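Nucleoporin NUP145N (Chaetomium thermophilum, PDB 5HB6) is a nuclear pore complex component, probably structural and a docking partner for transport factors, represented here by its autoproteolytic domain. Local coordinates at residues V41-S46 / L81-L86. The protein carries 1 engineered substitution. Numbering follows the deposited sequence. Where two conformers were deposited one is given.
Sequences VPVDLS and LNVPAL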
loop_
_atom_site.group_PDB
_atom_site.type_symbol
_atom_site.label_atom_id
_atom_site.label_comp_id
_atom_site.label_asym_id
_atom_site.label_seq_id
_atom_site.Cartn_x
_atom_site.Cartn_y
_atom_site.Cartn_z
ATOM N N VAL A 41 0.090 -0.914 11.738
ATOM C CA VAL A 41 -0.026 -0.455 13.120
ATOM C C VAL A 41 -1.201 0.508 13.145
ATOM O O VAL A 41 -1.658 0.979 12.086
ATOM C CB VAL A 41 1.271 0.242 13.590
ATOM C CG1 VAL A 41 2.429 -0.734 13.619
ATOM C CG2 VAL A 41 1.596 1.418 12.685
ATOM N N PRO A 42 -1.716 0.832 14.333
ATOM C CA PRO A 42 -2.783 1.835 14.392
ATOM C C PRO A 42 -2.247 3.155 13.878
ATOM O O PRO A 42 -1.089 3.507 14.126
ATOM C CB PRO A 42 -3.131 1.917 15.885
ATOM C CG PRO A 42 -2.635 0.652 16.466
ATOM C CD PRO A 42 -1.391 0.306 15.675
ATOM N N VAL A 43 -3.086 3.875 13.137
ATOM C CA VAL A 43 -2.687 5.156 12.565
ATOM C C VAL A 43 -3.556 6.278 13.115
ATOM O O VAL A 43 -4.759 6.118 13.342
ATOM C CB VAL A 43 -2.711 5.152 11.019
ATOM C CG1 VAL A 43 -1.588 4.268 10.468
ATOM C CG2 VAL A 43 -4.045 4.717 10.493
ATOM N N ASP A 44 -2.938 7.436 13.279
ATOM C CA ASP A 44 -3.622 8.624 13.784
ATOM C C ASP A 44 -4.156 9.389 12.580
ATOM O O ASP A 44 -3.384 9.970 11.816
ATOM C CB ASP A 44 -2.645 9.475 14.591
ATOM C CG ASP A 44 -3.299 10.702 15.221
ATOM O OD1 ASP A 44 -4.491 10.986 14.945
ATOM O OD2 ASP A 44 -2.591 11.385 15.986
ATOM N N LEU A 45 -5.471 9.348 12.381
ATOM C CA LEU A 45 -6.110 10.048 11.279
ATOM C C LEU A 45 -6.818 11.308 11.740
ATOM O O LEU A 45 -7.588 11.887 10.970
ATOM C CB LEU A 45 -7.093 9.127 10.551
ATOM C CG LEU A 45 -6.547 7.792 10.033
ATOM C CD1 LEU A 45 -7.617 7.019 9.290
ATOM C CD2 LEU A 45 -5.341 8.020 9.145
ATOM N N SER A 46 -6.564 11.746 12.975
ATOM C CA SER A 46 -7.291 12.887 13.525
ATOM C C SER A 46 -7.013 14.176 12.764
ATOM O O SER A 46 -7.848 15.087 12.779
ATOM C CB SER A 46 -6.968 13.060 15.016
ATOM O OG SER A 46 -5.600 13.362 15.229
ATOM N N LEU A 81 0.707 8.479 8.272
ATOM C CA LEU A 81 0.760 7.243 7.510
ATOM C C LEU A 81 2.185 6.789 7.191
ATOM O O LEU A 81 2.359 5.829 6.432
ATOM C CB LEU A 81 -0.063 7.390 6.233
ATOM C CG LEU A 81 -1.540 7.663 6.453
ATOM C CD1 LEU A 81 -2.254 7.744 5.148
ATOM C CD2 LEU A 81 -2.168 6.590 7.325
ATOM N N ASN A 82 3.205 7.438 7.761
ATOM C CA ASN A 82 4.600 7.080 7.498
ATOM C C ASN A 82 5.028 5.994 8.482
ATOM O O ASN A 82 5.869 6.178 9.361
ATOM C CB ASN A 82 5.490 8.318 7.587
ATOM C CG ASN A 82 6.871 8.085 6.987
ATOM O OD1 ASN A 82 7.119 7.047 6.366
ATOM N ND2 ASN A 82 7.771 9.066 7.152
ATOM N N VAL A 83 4.410 4.831 8.303
ATOM C CA VAL A 83 4.470 3.746 9.275
ATOM C C VAL A 83 4.570 2.428 8.518
ATOM O O VAL A 83 4.366 2.378 7.294
ATOM C CB VAL A 83 3.236 3.745 10.195
ATOM C CG1 VAL A 83 3.111 5.067 10.957
ATOM C CG2 VAL A 83 1.954 3.463 9.401
ATOM N N PRO A 84 4.821 1.324 9.214
ATOM C CA PRO A 84 4.893 0.029 8.528
ATOM C C PRO A 84 3.602 -0.310 7.770
ATOM O O PRO A 84 2.487 -0.058 8.244
ATOM C CB PRO A 84 5.163 -0.950 9.680
ATOM C CG PRO A 84 5.913 -0.137 10.673
ATOM C CD PRO A 84 5.262 1.213 10.616
ATOM N N ALA A 85 3.766 -0.907 6.588
ATOM C CA ALA A 85 2.622 -1.197 5.728
ATOM C C ALA A 85 2.903 -2.431 4.896
ATOM O O ALA A 85 4.055 -2.730 4.569
ATOM C CB ALA A 85 2.278 -0.031 4.779
ATOM N N LEU A 86 1.814 -3.098 4.507
ATOM C CA LEU A 86 1.832 -4.229 3.600
ATOM C C LEU A 86 1.232 -3.764 2.288
ATOM O O LEU A 86 0.047 -3.398 2.232
ATOM C CB LEU A 86 1.044 -5.392 4.200
ATOM C CG LEU A 86 0.764 -6.584 3.265
ATOM C CD1 LEU A 86 2.007 -7.331 2.952
ATOM C CD2 LEU A 86 -0.229 -7.561 3.915
#
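Val43 faces both Leu81 and Val83, and its side chain can be followed outward atom by atom. CB already lies 4.0 Å from Leu81 CD2. Of its two methyls, CG1 carries most of the contact: it reaches Val83 CG2 at 3.8 Å and also touches Leu81 CD2, the two approaching it from directions roughly at right angles. With chi1 at -70°, CG1 is anti to the carbonyl carbon and directed at Val83 and Leu81; Val43 CG2 lies 4.1 Å from Leu81 CD2. Leu81 CD2 is thus shared, because Leu45 CD2 approaches it too, at 3.9 Å, with the two leucine side chains crossing at about a right angle. At the other end Val41 CG2 packs on Val83 CB at 3.8 Å and lies 4.2 Å from Pro84 CD. The touching parts run in opposite senses (178°), yet no hydrogen bond joins them, and the nearest CA atoms are 6.7 Å apart for Val41 and Pro84 and 6.5 Å for Val43 and Leu81. Instead, backbone hydrogen bonds join Pro84 to Lys40 and Leu86 to Gln38, where strand 85-89 runs antiparallel to strand 35-39, and Val43 to Val24. Phe39 touches both Leu81 and Val83, extending the apolar cluster onto the central antiparallel sheet of the Nup98-type autopeptidase domain. With every cross-contact made by aliphatic carbons, cohesion between the two loops rests on dispersion and the exclusion of water.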